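Local coordinates for macro domain-containing protein (Thermosipho africanus, PDB 7OMU) that joins a DarT-like ADP-ribosyl-clan domain to a macro domain in one chain, the macro domain holding a bound adenosine-5-diphosphoribose, at residues 38-48 against 175-185; 91-99 against 293-301. The protein carries 1 engineered substitution. All coordinates share one frame; numbering follows the deposited sequence.

How the contacts relate
Contact 1 (38-48 against 175-185) lies wholly within the DarT-like part of the chain, about 26 Å from the chain's centre, where it ties helix 35-41 and strand 43-44 to the strands that follow residue 175. Contact 2 (91-99 against 293-301) lies about 10 Å from that centre and is an interface between domains: helix 92-99 of the DarT-like part meets helix 294-298 of the macro domain. The centres of the two contacts are about 26 Å apart, their nearest atoms about 8 Å. Strand 107-113 runs between them, taking I43, I182 and I185 of contact 1 and L94 and L98 of contact 2. The side chain of L298 is about 11 Å from the bound adenosine-5-diphosphoribose.

Contact 1: 38-48 against 175-185; sequences ILEKGILSHAE and QCVDPRYISAI
The ring of P179 plugs the hollow where helix 35-41 ends, its CB 3.3 Å from L39 O and its CG 3.6 Å from G42 CA. G42, with positive phi, turns the chain out of the helix and leaves room for the proline ring and for V177 O. L39 sets out away from 175-185, but its branches return: CD1 meets I185 CD1 tip to tip at 4.0 Å, and CD2 rests against I182 CD1. I38 CG2, anti to its own N, touches that same methyl of I182, the two side chains crossing at about a right angle. Beyond G42 the segments form a two-strand antiparallel sheet, I43 and V177 being the hydrogen-bonded pair and L44 and C176 the non-hydrogen-bonded one. I43 and V177 meet CB to CB at 3.8 Å on the face turned to V112 and I116; on the other, L44 CD2 abuts C176 CB. S45, the N-cap of helix 46-51, sends both its N (2.8 Å) and its OG (3.1 Å) to Q175 O, while its OG also accepts from E48 N. The chain of E48, bent at chi2 (61°), lays OE1 against Q175 CG at 3.4 Å, while OE2 pairs with R51.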
ATOM      1  N   ILE A  38      19.561  17.908   1.945  1.00101.34           N
ATOM      2  CA  ILE A  38      18.343  18.338   2.698  1.00100.29           C
ATOM      3  C   ILE A  38      18.712  18.586   4.163  1.00101.74           C
ATOM      4  O   ILE A  38      18.232  19.588   4.717  1.00102.09           O
ATOM      5  CB  ILE A  38      17.209  17.304   2.547  1.00 99.96           C
ATOM      6  CG1 ILE A  38      16.614  17.340   1.136  1.00 99.40           C
ATOM      7  CG2 ILE A  38      16.136  17.502   3.612  1.00100.47           C
ATOM      8  CD1 ILE A  38      15.721  16.169   0.808  1.00 97.14           C
ATOM      9  N   LEU A  39      19.528  17.719   4.767  1.00104.45           N
ATOM     10  CA  LEU A  39      19.934  17.851   6.194  1.00107.55           C
ATOM     11  C   LEU A  39      20.782  19.113   6.372  1.00110.46           C
ATOM     12  O   LEU A  39      20.792  19.651   7.494  1.00112.03           O
ATOM     13  CB  LEU A  39      20.694  16.603   6.651  1.00108.82           C
ATOM     14  CG  LEU A  39      19.829  15.379   6.957  1.00109.44           C
ATOM     15  CD1 LEU A  39      20.678  14.246   7.512  1.00109.35           C
ATOM     16  CD2 LEU A  39      18.684  15.720   7.912  1.00110.21           C
ATOM     17  N   GLU A  40      21.452  19.559   5.305  1.00113.55           N
ATOM     18  CA  GLU A  40      22.339  20.752   5.298  1.00118.86           C
ATOM     19  C   GLU A  40      21.521  21.992   4.902  1.00116.75           C
ATOM     20  O   GLU A  40      21.359  22.880   5.756  1.00118.14           O
ATOM     21  CB  GLU A  40      23.513  20.496   4.352  1.00125.34           C
ATOM     22  CG  GLU A  40      24.721  21.373   4.611  1.00131.87           C
ATOM     23  CD  GLU A  40      25.901  21.076   3.696  1.00136.20           C
ATOM     24  OE1 GLU A  40      25.667  20.781   2.503  1.00135.10           O
ATOM     25  OE2 GLU A  40      27.054  21.134   4.175  1.00141.27           O
ATOM     26  N   LYS A  41      21.010  22.031   3.665  1.00114.60           N
ATOM     27  CA  LYS A  41      20.300  23.193   3.053  1.00113.46           C
ATOM     28  C   LYS A  41      18.876  23.314   3.612  1.00110.63           C
ATOM     29  O   LYS A  41      18.441  24.455   3.865  1.00112.46           O
ATOM     30  CB  LYS A  41      20.213  23.047   1.527  1.00113.85           C
ATOM     31  CG  LYS A  41      21.515  23.235   0.758  1.00116.17           C
ATOM     32  CD  LYS A  41      21.580  24.544   0.017  1.00118.62           C
ATOM     33  CE  LYS A  41      22.861  24.733  -0.770  1.00122.61           C
ATOM     34  NZ  LYS A  41      23.944  25.309   0.064  1.00125.95           N
ATOM     35  N   GLY A  42      18.169  22.185   3.754  1.00107.39           N
ATOM     36  CA  GLY A  42      16.748  22.118   4.155  1.00101.61           C
ATOM     37  C   GLY A  42      15.890  21.516   3.056  1.00 96.75           C
ATOM     38  O   GLY A  42      16.430  21.226   1.968  1.00 94.66           O
ATOM     39  N   ILE A  43      14.599  21.319   3.326  1.00 93.18           N
ATOM     40  CA  ILE A  43      13.601  20.908   2.295  1.00 92.53           C
ATOM     41  C   ILE A  43      13.217  22.171   1.524  1.00 91.52           C
ATOM     42  O   ILE A  43      12.567  23.041   2.123  1.00 91.38           O
ATOM     43  CB  ILE A  43      12.380  20.204   2.922  1.00 92.50           C
ATOM     44  CG1 ILE A  43      12.787  18.948   3.697  1.00 93.52           C
ATOM     45  CG2 ILE A  43      11.338  19.882   1.863  1.00 91.20           C
ATOM     46  CD1 ILE A  43      11.661  18.315   4.488  1.00 91.98           C
ATOM     47  N   LEU A  44      13.630  22.259   0.256  1.00 92.04           N
ATOM     48  CA  LEU A  44      13.457  23.458  -0.606  1.00 93.39           C
ATOM     49  C   LEU A  44      12.263  23.257  -1.541  1.00 89.42           C
ATOM     50  O   LEU A  44      12.054  22.124  -1.988  1.00 89.70           O
ATOM     51  CB  LEU A  44      14.737  23.678  -1.422  1.00 95.39           C
ATOM     52  CG  LEU A  44      16.047  23.631  -0.643  1.00 95.75           C
ATOM     53  CD1 LEU A  44      17.223  23.948  -1.555  1.00 97.23           C
ATOM     54  CD2 LEU A  44      15.999  24.579   0.544  1.00 96.25           C
ATOM     55  N   SER A  45      11.541  24.333  -1.847  1.00 89.87           N
ATOM     56  CA  SER A  45      10.500  24.373  -2.904  1.00 91.16           C
ATOM     57  C   SER A  45      11.174  24.183  -4.267  1.00 92.81           C
ATOM     58  O   SER A  45      12.376  24.494  -4.372  1.00 91.33           O
ATOM     59  CB  SER A  45       9.714  25.653  -2.840  1.00 91.80           C
ATOM     60  OG  SER A  45      10.539  26.782  -3.098  1.00 93.26           O
ATOM     61  N   HIS A  46      10.434  23.684  -5.265  1.00 95.44           N
ATOM     62  CA  HIS A  46      10.950  23.433  -6.639  1.00100.22           C
ATOM     63  C   HIS A  46      11.288  24.776  -7.296  1.00104.14           C
ATOM     64  O   HIS A  46      12.100  24.771  -8.242  1.00108.43           O
ATOM     65  CB  HIS A  46       9.987  22.550  -7.450  1.00102.75           C
ATOM     66  CG  HIS A  46      10.057  21.096  -7.088  1.00106.36           C
ATOM     67  ND1 HIS A  46       8.927  20.346  -6.802  1.00106.95           N
ATOM     68  CD2 HIS A  46      11.107  20.248  -6.957  1.00107.25           C
ATOM     69  CE1 HIS A  46       9.281  19.106  -6.517  1.00105.67           C
ATOM     70  NE2 HIS A  46      10.612  19.023  -6.609  1.00105.06           N
ATOM     71  N   ALA A  47      10.720  25.873  -6.778  1.00105.69           N
ATOM     72  CA  ALA A  47      11.058  27.279  -7.121  1.00106.56           C
ATOM     73  C   ALA A  47      12.400  27.675  -6.499  1.00106.00           C
ATOM     74  O   ALA A  47      13.201  28.324  -7.192  1.00106.08           O
ATOM     75  CB  ALA A  47       9.967  28.202  -6.640  1.00106.73           C
ATOM     76  N   GLU A  48      12.616  27.319  -5.229  1.00107.18           N
ATOM     77  CA  GLU A  48      13.851  27.637  -4.464  1.00110.59           C
ATOM     78  C   GLU A  48      15.042  26.876  -5.058  1.00112.78           C
ATOM     79  O   GLU A  48      16.165  27.397  -4.984  1.00118.27           O
ATOM     80  CB  GLU A  48      13.656  27.299  -2.984  1.00111.23           C
ATOM     81  CG  GLU A  48      14.799  27.750  -2.089  1.00114.46           C
ATOM     82  CD  GLU A  48      15.063  29.246  -2.068  1.00118.27           C
ATOM     83  OE1 GLU A  48      14.149  30.019  -2.426  1.00118.62           O
ATOM     84  OE2 GLU A  48      16.192  29.633  -1.710  1.00121.86           O
ATOM     85  N   GLN A 175       8.872  28.413   0.474  1.00 89.89           N
ATOM     86  CA  GLN A 175      10.326  28.593   0.216  1.00 92.15           C
ATOM     87  C   GLN A 175      11.103  27.357   0.675  1.00 91.84           C
ATOM     88  O   GLN A 175      11.499  26.570  -0.205  1.00 96.30           O
ATOM     89  CB  GLN A 175      10.850  29.871   0.871  1.00 95.50           C
ATOM     90  CG  GLN A 175      12.247  30.254   0.406  1.00 96.72           C
ATOM     91  CD  GLN A 175      12.636  31.608   0.940  1.00 99.38           C
ATOM     92  OE1 GLN A 175      12.495  32.625   0.264  1.00101.86           O
ATOM     93  NE2 GLN A 175      13.107  31.627   2.174  1.00102.19           N
ATOM     94  N   CYS A 176      11.340  27.197   1.981  1.00 91.09           N
ATOM     95  CA  CYS A 176      12.166  26.090   2.535  1.00 90.21           C
ATOM     96  C   CYS A 176      11.599  25.610   3.878  1.00 89.76           C
ATOM     97  O   CYS A 176      10.728  26.291   4.455  1.00 88.67           O
ATOM     98  CB  CYS A 176      13.626  26.506   2.670  1.00 90.53           C
ATOM     99  SG  CYS A 176      14.072  27.100   4.321  1.00 95.59           S
ATOM    100  N   VAL A 177      12.075  24.451   4.332  1.00 90.14           N
ATOM    101  CA  VAL A 177      11.836  23.891   5.691  1.00 91.14           C
ATOM    102  C   VAL A 177      13.194  23.765   6.381  1.00 94.14           C
ATOM    103  O   VAL A 177      14.035  22.986   5.882  1.00 95.00           O
ATOM    104  CB  VAL A 177      11.125  22.529   5.637  1.00 88.84           C
ATOM    105  CG1 VAL A 177      10.882  21.977   7.032  1.00 88.43           C
ATOM    106  CG2 VAL A 177       9.828  22.595   4.852  1.00 88.17           C
ATOM    107  N   ASP A 178      13.389  24.513   7.470  1.00 96.19           N
ATOM    108  CA  ASP A 178      14.640  24.523   8.275  1.00 99.89           C
ATOM    109  C   ASP A 178      14.950  23.094   8.716  1.00 98.54           C
ATOM    110  O   ASP A 178      14.080  22.429   9.276  1.00 98.12           O
ATOM    111  CB  ASP A 178      14.514  25.464   9.476  1.00103.02           C
ATOM    112  CG  ASP A 178      15.825  25.699  10.205  1.00105.97           C
ATOM    113  OD1 ASP A 178      16.402  24.711  10.717  1.00106.78           O
ATOM    114  OD2 ASP A 178      16.258  26.869  10.259  1.00108.95           O
ATOM    115  N   PRO A 179      16.179  22.575   8.468  1.00 97.19           N
ATOM    116  CA  PRO A 179      16.560  21.231   8.899  1.00 96.87           C
ATOM    117  C   PRO A 179      16.309  20.886  10.374  1.00 99.70           C
ATOM    118  O   PRO A 179      16.244  19.705  10.663  1.00101.10           O
ATOM    119  CB  PRO A 179      18.068  21.188   8.623  1.00 97.35           C
ATOM    120  CG  PRO A 179      18.244  22.107   7.445  1.00 97.13           C
ATOM    121  CD  PRO A 179      17.243  23.220   7.684  1.00 97.65           C
ATOM    122  N   ARG A 180      16.174  21.886  11.255  1.00103.94           N
ATOM    123  CA  ARG A 180      15.911  21.676  12.706  1.00105.74           C
ATOM    124  C   ARG A 180      14.481  21.169  12.932  1.00102.02           C
ATOM    125  O   ARG A 180      14.201  20.727  14.051  1.00102.98           O
ATOM    126  CB  ARG A 180      16.171  22.960  13.498  1.00110.59           C
ATOM    127  CG  ARG A 180      17.650  23.258  13.696  1.00116.10           C
ATOM    128  CD  ARG A 180      17.895  24.577  14.407  1.00121.10           C
ATOM    129  NE  ARG A 180      17.334  25.705  13.670  1.00122.73           N
ATOM    130  CZ  ARG A 180      17.509  26.985  13.985  1.00124.58           C
ATOM    131  NH1 ARG A 180      16.950  27.926  13.240  1.00123.42           N
ATOM    132  NH2 ARG A 180      18.241  27.323  15.034  1.00126.35           N
ATOM    133  N   TYR A 181      13.620  21.212  11.914  1.00 99.47           N
ATOM    134  CA  TYR A 181      12.246  20.649  11.954  1.00 97.90           C
ATOM    135  C   TYR A 181      12.243  19.150  11.617  1.00 95.53           C
ATOM    136  O   TYR A 181      11.178  18.526  11.791  1.00 97.70           O
ATOM    137  CB  TYR A 181      11.326  21.388  10.983  1.00 98.37           C
ATOM    138  CG  TYR A 181      10.848  22.736  11.452  1.00100.70           C
ATOM    139  CD1 TYR A 181      10.002  22.846  12.540  1.00101.53           C
ATOM    140  CD2 TYR A 181      11.204  23.896  10.780  1.00103.14           C
ATOM    141  CE1 TYR A 181       9.544  24.082  12.971  1.00104.49           C
ATOM    142  CE2 TYR A 181      10.747  25.137  11.195  1.00105.33           C
ATOM    143  CZ  TYR A 181       9.909  25.230  12.293  1.00104.35           C
ATOM    144  OH  TYR A 181       9.445  26.435  12.726  1.00104.27           O
ATOM    145  N   ILE A 182      13.365  18.583  11.153  1.00 93.23           N
ATOM    146  CA  ILE A 182      13.446  17.161  10.695  1.00 91.37           C
ATOM    147  C   ILE A 182      13.596  16.224  11.907  1.00 91.77           C
ATOM    148  O   ILE A 182      14.596  16.365  12.651  1.00 92.58           O
ATOM    149  CB  ILE A 182      14.581  16.978   9.669  1.00 90.84           C
ATOM    150  CG1 ILE A 182      14.329  17.811   8.411  1.00 91.15           C
ATOM    151  CG2 ILE A 182      14.782  15.508   9.332  1.00 90.41           C
ATOM    152  CD1 ILE A 182      15.432  17.711   7.373  1.00 93.22           C
ATOM    153  N   SER A 183      12.644  15.292  12.068  1.00 89.87           N
ATOM    154  CA  SER A 183      12.565  14.285  13.161  1.00 91.00           C
ATOM    155  C   SER A 183      13.523  13.133  12.876  1.00 88.59           C
ATOM    156  O   SER A 183      14.297  12.762  13.770  1.00 93.44           O
ATOM    157  CB  SER A 183      11.175  13.720  13.307  1.00 94.17           C
ATOM    158  OG  SER A 183      10.215  14.732  13.553  1.00102.26           O
ATOM    159  N   ALA A 184      13.404  12.554  11.685  1.00 84.80           N
ATOM    160  CA  ALA A 184      14.047  11.282  11.300  1.00 83.86           C
ATOM    161  C   ALA A 184      13.950  11.107   9.787  1.00 81.96           C
ATOM    162  O   ALA A 184      13.293  11.930   9.132  1.00 81.70           O
ATOM    163  CB  ALA A 184      13.379  10.142  12.021  1.00 84.19           C
ATOM    164  N   ILE A 185      14.593  10.068   9.262  1.00 83.01           N
ATOM    165  CA  ILE A 185      14.494   9.671   7.830  1.00 82.56           C
ATOM    166  C   ILE A 185      14.105   8.193   7.788  1.00 80.32           C
ATOM    167  O   ILE A 185      14.828   7.375   8.394  1.00 77.31           O
ATOM    168  CB  ILE A 185      15.808   9.973   7.085  1.00 82.94           C
ATOM    169  CG1 ILE A 185      16.105  11.474   7.067  1.00 82.85           C
ATOM    170  CG2 ILE A 185      15.783   9.389   5.681  1.00 82.67           C
ATOM    171  CD1 ILE A 185      17.508  11.799   7.486  1.00 85.87           C
TER

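Contact 2: 91-99 against 293-301; sequences NPMLYRLLV and SLDAFLAED
Y95 lays one face of its ring over L298, whose CB sits 3.9 Å from the ring centroid and 27° off the normal, a CH-pi contact displaced toward the rim. The methyl of A299 comes to the edge of the same ring, in its plane. With CG anti to the backbone N (chi1 -163°), Y95 reaches across to the macro-domain helix, and its OH donates to D295 OD1 at 3.1 Å, nearly in line with the C-O bond. R238 forms a salt bridge with that same oxygen. V99 slides past D295 in the opposite direction, CG1 3.6 Å from OD1, and its CG2 leans on the A299 methyl. The helix segments run at 146°, near antiparallel, with axes 9.8 Å apart, and the backbones come closest where 294-298 ends: A299 CA lies 4.4 Å from R96 CA. Here P92 CB packs on L298 O, a carbonyl that accepts a hydrogen bond from W157, and E300 N makes a weak 3.3 Å bond to P92 O. R96, bent at chi3, passes E300 with one guanidinium face over E300 O and an edge toward D301 O, NH1 being 3.0 Å from the latter. Apolar packing of Y95, L298, A299 and V99 thus sits beside polar links between the domains, and D295 OD1 takes both the Y95 hydroxyl and R238, which would probably favour the charged carboxylate.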
ATOM      1  N   ASN A  91       1.105   6.585  -0.383  1.00 79.04           N
ATOM      2  CA  ASN A  91       0.041   7.221  -1.206  1.00 75.88           C
ATOM      3  C   ASN A  91       0.340   7.026  -2.695  1.00 74.19           C
ATOM      4  O   ASN A  91       1.428   6.587  -3.057  1.00 74.16           O
ATOM      5  CB  ASN A  91      -0.086   8.699  -0.827  1.00 75.69           C
ATOM      6  CG  ASN A  91       1.137   9.514  -1.194  1.00 76.98           C
ATOM      7  OD1 ASN A  91       1.682   9.381  -2.288  1.00 76.70           O
ATOM      8  ND2 ASN A  91       1.571  10.371  -0.288  1.00 80.76           N
ATOM      9  N   PRO A  92      -0.611   7.353  -3.606  1.00 73.31           N
ATOM     10  CA  PRO A  92      -0.401   7.217  -5.052  1.00 74.27           C
ATOM     11  C   PRO A  92       0.906   7.760  -5.649  1.00 75.88           C
ATOM     12  O   PRO A  92       1.346   7.212  -6.638  1.00 73.10           O
ATOM     13  CB  PRO A  92      -1.559   8.050  -5.621  1.00 72.95           C
ATOM     14  CG  PRO A  92      -2.668   7.830  -4.636  1.00 71.91           C
ATOM     15  CD  PRO A  92      -1.974   7.814  -3.294  1.00 71.93           C
ATOM     16  N   MET A  93       1.461   8.833  -5.080  1.00 80.58           N
ATOM     17  CA  MET A  93       2.710   9.463  -5.580  1.00 86.43           C
ATOM     18  C   MET A  93       3.867   8.491  -5.344  1.00 85.38           C
ATOM     19  O   MET A  93       4.569   8.157  -6.322  1.00 85.06           O
ATOM     20  CB  MET A  93       3.010  10.792  -4.880  1.00 96.90           C
ATOM     21  CG  MET A  93       4.238  11.500  -5.438  1.00105.89           C
ATOM     22  SD  MET A  93       4.126  11.712  -7.235  1.00123.36           S
ATOM     23  CE  MET A  93       3.411  13.355  -7.318  1.00122.34           C
ATOM     24  N   LEU A  94       4.046   8.044  -4.099  1.00 84.13           N
ATOM     25  CA  LEU A  94       5.103   7.066  -3.728  1.00 83.31           C
ATOM     26  C   LEU A  94       4.940   5.801  -4.578  1.00 81.54           C
ATOM     27  O   LEU A  94       5.957   5.288  -5.084  1.00 79.92           O
ATOM     28  CB  LEU A  94       5.014   6.741  -2.235  1.00 81.59           C
ATOM     29  CG  LEU A  94       6.119   5.830  -1.705  1.00 83.15           C
ATOM     30  CD1 LEU A  94       7.502   6.350  -2.073  1.00 85.92           C
ATOM     31  CD2 LEU A  94       6.010   5.686  -0.204  1.00 83.22           C
ATOM     32  N   TYR A  95       3.703   5.338  -4.752  1.00 80.69           N
ATOM     33  CA  TYR A  95       3.371   4.157  -5.584  1.00 82.67           C
ATOM     34  C   TYR A  95       3.769   4.421  -7.039  1.00 85.48           C
ATOM     35  O   TYR A  95       4.318   3.501  -7.670  1.00 86.07           O
ATOM     36  CB  TYR A  95       1.887   3.805  -5.501  1.00 82.69           C
ATOM     37  CG  TYR A  95       1.600   2.406  -5.974  1.00 85.05           C
ATOM     38  CD1 TYR A  95       1.746   1.331  -5.116  1.00 87.68           C
ATOM     39  CD2 TYR A  95       1.240   2.150  -7.287  1.00 85.80           C
ATOM     40  CE1 TYR A  95       1.499   0.036  -5.540  1.00 91.27           C
ATOM     41  CE2 TYR A  95       0.995   0.862  -7.729  1.00 87.29           C
ATOM     42  CZ  TYR A  95       1.123  -0.199  -6.851  1.00 90.98           C
ATOM     43  OH  TYR A  95       0.888  -1.475  -7.271  1.00 96.41           O
ATOM     44  N   ARG A  96       3.479   5.622  -7.551  1.00 88.45           N
ATOM     45  CA  ARG A  96       3.809   6.027  -8.945  1.00 92.22           C
ATOM     46  C   ARG A  96       5.323   5.933  -9.146  1.00 90.83           C
ATOM     47  O   ARG A  96       5.737   5.426 -10.204  1.00 90.58           O
ATOM     48  CB  ARG A  96       3.318   7.442  -9.265  1.00 98.36           C
ATOM     49  CG  ARG A  96       3.991   8.077 -10.477  1.00103.95           C
ATOM     50  CD  ARG A  96       3.163   9.133 -11.162  1.00109.46           C
ATOM     51  NE  ARG A  96       3.345   9.057 -12.605  1.00116.64           N
ATOM     52  CZ  ARG A  96       2.659   9.753 -13.506  1.00127.68           C
ATOM     53  NH1 ARG A  96       1.726  10.612 -13.127  1.00132.25           N
ATOM     54  NH2 ARG A  96       2.913   9.594 -14.795  1.00132.83           N
ATOM     55  N   LEU A  97       6.107   6.420  -8.181  1.00 88.44           N
ATOM     56  CA  LEU A  97       7.589   6.442  -8.273  1.00 90.45           C
ATOM     57  C   LEU A  97       8.118   5.007  -8.347  1.00 91.25           C
ATOM     58  O   LEU A  97       9.063   4.771  -9.119  1.00 97.58           O
ATOM     59  CB  LEU A  97       8.181   7.183  -7.069  1.00 89.74           C
ATOM     60  CG  LEU A  97       7.861   8.672  -6.958  1.00 89.58           C
ATOM     61  CD1 LEU A  97       8.782   9.328  -5.948  1.00 88.78           C
ATOM     62  CD2 LEU A  97       7.963   9.387  -8.299  1.00 93.80           C
ATOM     63  N   LEU A  98       7.527   4.085  -7.586  1.00 91.32           N
ATOM     64  CA  LEU A  98       8.032   2.692  -7.454  1.00 92.58           C
ATOM     65  C   LEU A  98       7.725   1.892  -8.721  1.00 95.00           C
ATOM     66  O   LEU A  98       8.551   1.035  -9.071  1.00103.90           O
ATOM     67  CB  LEU A  98       7.426   2.032  -6.214  1.00 89.63           C
ATOM     68  CG  LEU A  98       7.988   2.531  -4.884  1.00 89.28           C
ATOM     69  CD1 LEU A  98       7.205   1.947  -3.722  1.00 88.19           C
ATOM     70  CD2 LEU A  98       9.475   2.207  -4.753  1.00 91.14           C
ATOM     71  N   VAL A  99       6.597   2.157  -9.387  1.00 94.80           N
ATOM     72  CA  VAL A  99       6.197   1.419 -10.622  1.00 97.87           C
ATOM     73  C   VAL A  99       6.879   2.055 -11.841  1.00100.55           C
ATOM     74  O   VAL A  99       7.105   1.315 -12.807  1.00105.80           O
ATOM     75  CB  VAL A  99       4.668   1.313 -10.790  1.00 95.71           C
ATOM     76  CG1 VAL A  99       4.030   0.679  -9.562  1.00 96.22           C
ATOM     77  CG2 VAL A  99       4.011   2.642 -11.115  1.00 94.21           C
ATOM     78  N   SER A 293      -5.475  -3.125 -15.442  1.00102.31           N
ATOM     79  CA  SER A 293      -4.114  -2.823 -14.925  1.00101.61           C
ATOM     80  C   SER A 293      -4.214  -2.220 -13.519  1.00 99.06           C
ATOM     81  O   SER A 293      -4.822  -1.141 -13.381  1.00 97.31           O
ATOM     82  CB  SER A 293      -3.376  -1.896 -15.853  1.00102.16           C
ATOM     83  OG  SER A 293      -2.233  -1.357 -15.206  1.00101.92           O
ATOM     84  N   LEU A 294      -3.615  -2.881 -12.525  1.00 97.35           N
ATOM     85  CA  LEU A 294      -3.699  -2.492 -11.091  1.00 96.51           C
ATOM     86  C   LEU A 294      -2.817  -1.265 -10.833  1.00 97.90           C
ATOM     87  O   LEU A 294      -3.206  -0.435  -9.991  1.00 96.88           O
ATOM     88  CB  LEU A 294      -3.266  -3.677 -10.222  1.00 96.15           C
ATOM     89  CG  LEU A 294      -3.533  -3.529  -8.724  1.00 94.92           C
ATOM     90  CD1 LEU A 294      -5.026  -3.463  -8.431  1.00 93.80           C
ATOM     91  CD2 LEU A 294      -2.892  -4.669  -7.944  1.00 95.13           C
ATOM     92  N   ASP A 295      -1.679  -1.165 -11.527  1.00101.90           N
ATOM     93  CA  ASP A 295      -0.695  -0.056 -11.384  1.00102.49           C
ATOM     94  C   ASP A 295      -1.337   1.272 -11.806  1.00102.70           C
ATOM     95  O   ASP A 295      -1.145   2.264 -11.095  1.00 99.53           O
ATOM     96  CB  ASP A 295       0.577  -0.336 -12.188  1.00104.02           C
ATOM     97  CG  ASP A 295       1.505  -1.345 -11.531  1.00106.04           C
ATOM     98  OD1 ASP A 295       1.316  -1.623 -10.324  1.00103.75           O
ATOM     99  OD2 ASP A 295       2.412  -1.851 -12.232  1.00107.25           O
ATOM    100  N   ALA A 296      -2.074   1.280 -12.917  1.00108.10           N
ATOM    101  CA  ALA A 296      -2.783   2.466 -13.452  1.00111.79           C
ATOM    102  C   ALA A 296      -3.782   2.999 -12.415  1.00113.48           C
ATOM    103  O   ALA A 296      -3.811   4.225 -12.212  1.00114.94           O
ATOM    104  CB  ALA A 296      -3.459   2.119 -14.756  1.00113.57           C
ATOM    105  N   PHE A 297      -4.568   2.122 -11.781  1.00118.09           N
ATOM    106  CA  PHE A 297      -5.593   2.501 -10.770  1.00124.05           C
ATOM    107  C   PHE A 297      -4.901   3.036  -9.508  1.00119.07           C
ATOM    108  O   PHE A 297      -5.315   4.101  -9.017  1.00118.54           O
ATOM    109  CB  PHE A 297      -6.536   1.335 -10.445  1.00135.42           C
ATOM    110  CG  PHE A 297      -7.537   0.956 -11.519  1.00152.51           C
ATOM    111  CD1 PHE A 297      -7.754   1.753 -12.641  1.00157.28           C
ATOM    112  CD2 PHE A 297      -8.300  -0.199 -11.386  1.00156.57           C
ATOM    113  CE1 PHE A 297      -8.681   1.388 -13.609  1.00159.77           C
ATOM    114  CE2 PHE A 297      -9.231  -0.558 -12.352  1.00157.00           C
ATOM    115  CZ  PHE A 297      -9.420   0.236 -13.461  1.00159.91           C
ATOM    116  N   LEU A 298      -3.873   2.341  -9.008  1.00114.44           N
ATOM    117  CA  LEU A 298      -3.205   2.674  -7.719  1.00110.69           C
ATOM    118  C   LEU A 298      -2.295   3.900  -7.879  1.00111.13           C
ATOM    119  O   LEU A 298      -2.383   4.803  -7.030  1.00109.70           O
ATOM    120  CB  LEU A 298      -2.421   1.456  -7.218  1.00109.84           C
ATOM    121  CG  LEU A 298      -3.266   0.268  -6.757  1.00108.38           C
ATOM    122  CD1 LEU A 298      -2.380  -0.866  -6.261  1.00106.83           C
ATOM    123  CD2 LEU A 298      -4.256   0.676  -5.677  1.00107.07           C
ATOM    124  N   ALA A 299      -1.446   3.936  -8.912  1.00113.01           N
ATOM    125  CA  ALA A 299      -0.472   5.030  -9.158  1.00110.67           C
ATOM    126  C   ALA A 299      -1.211   6.306  -9.566  1.00112.13           C
ATOM    127  O   ALA A 299      -2.307   6.192 -10.140  1.00115.25           O
ATOM    128  CB  ALA A 299       0.520   4.629 -10.219  1.00109.39           C
ATOM    129  N   GLU A 300      -0.621   7.471  -9.280  1.00114.36           N
ATOM    130  CA  GLU A 300      -1.130   8.797  -9.724  1.00117.51           C
ATOM    131  C   GLU A 300      -1.067   8.859 -11.256  1.00121.41           C
ATOM    132  O   GLU A 300      -0.035   8.461 -11.825  1.00121.95           O
ATOM    133  CB  GLU A 300      -0.320   9.916  -9.075  1.00119.08           C
ATOM    134  CG  GLU A 300      -0.997  11.275  -9.128  1.00123.71           C
ATOM    135  CD  GLU A 300      -0.086  12.432  -8.739  1.00127.42           C
ATOM    136  OE1 GLU A 300       0.911  12.177  -8.029  1.00126.51           O
ATOM    137  OE2 GLU A 300      -0.377  13.587  -9.138  1.00127.53           O
ATOM    138  N   ASP A 301      -2.148   9.320 -11.890  1.00128.88           N
ATOM    139  CA  ASP A 301      -2.290   9.456 -13.369  1.00136.33           C
ATOM    140  C   ASP A 301      -1.935  10.890 -13.788  1.00132.74           C
ATOM    141  O   ASP A 301      -1.115  11.511 -13.081  1.00126.02           O
ATOM    142  CB  ASP A 301      -3.700   9.075 -13.836  1.00141.95           C
ATOM    143  CG  ASP A 301      -4.820   9.623 -12.963  1.00144.00           C
ATOM    144  OD1 ASP A 301      -4.517  10.378 -12.007  1.00146.24           O
ATOM    145  OD2 ASP A 301      -5.982   9.290 -13.242  1.00144.24           O
TER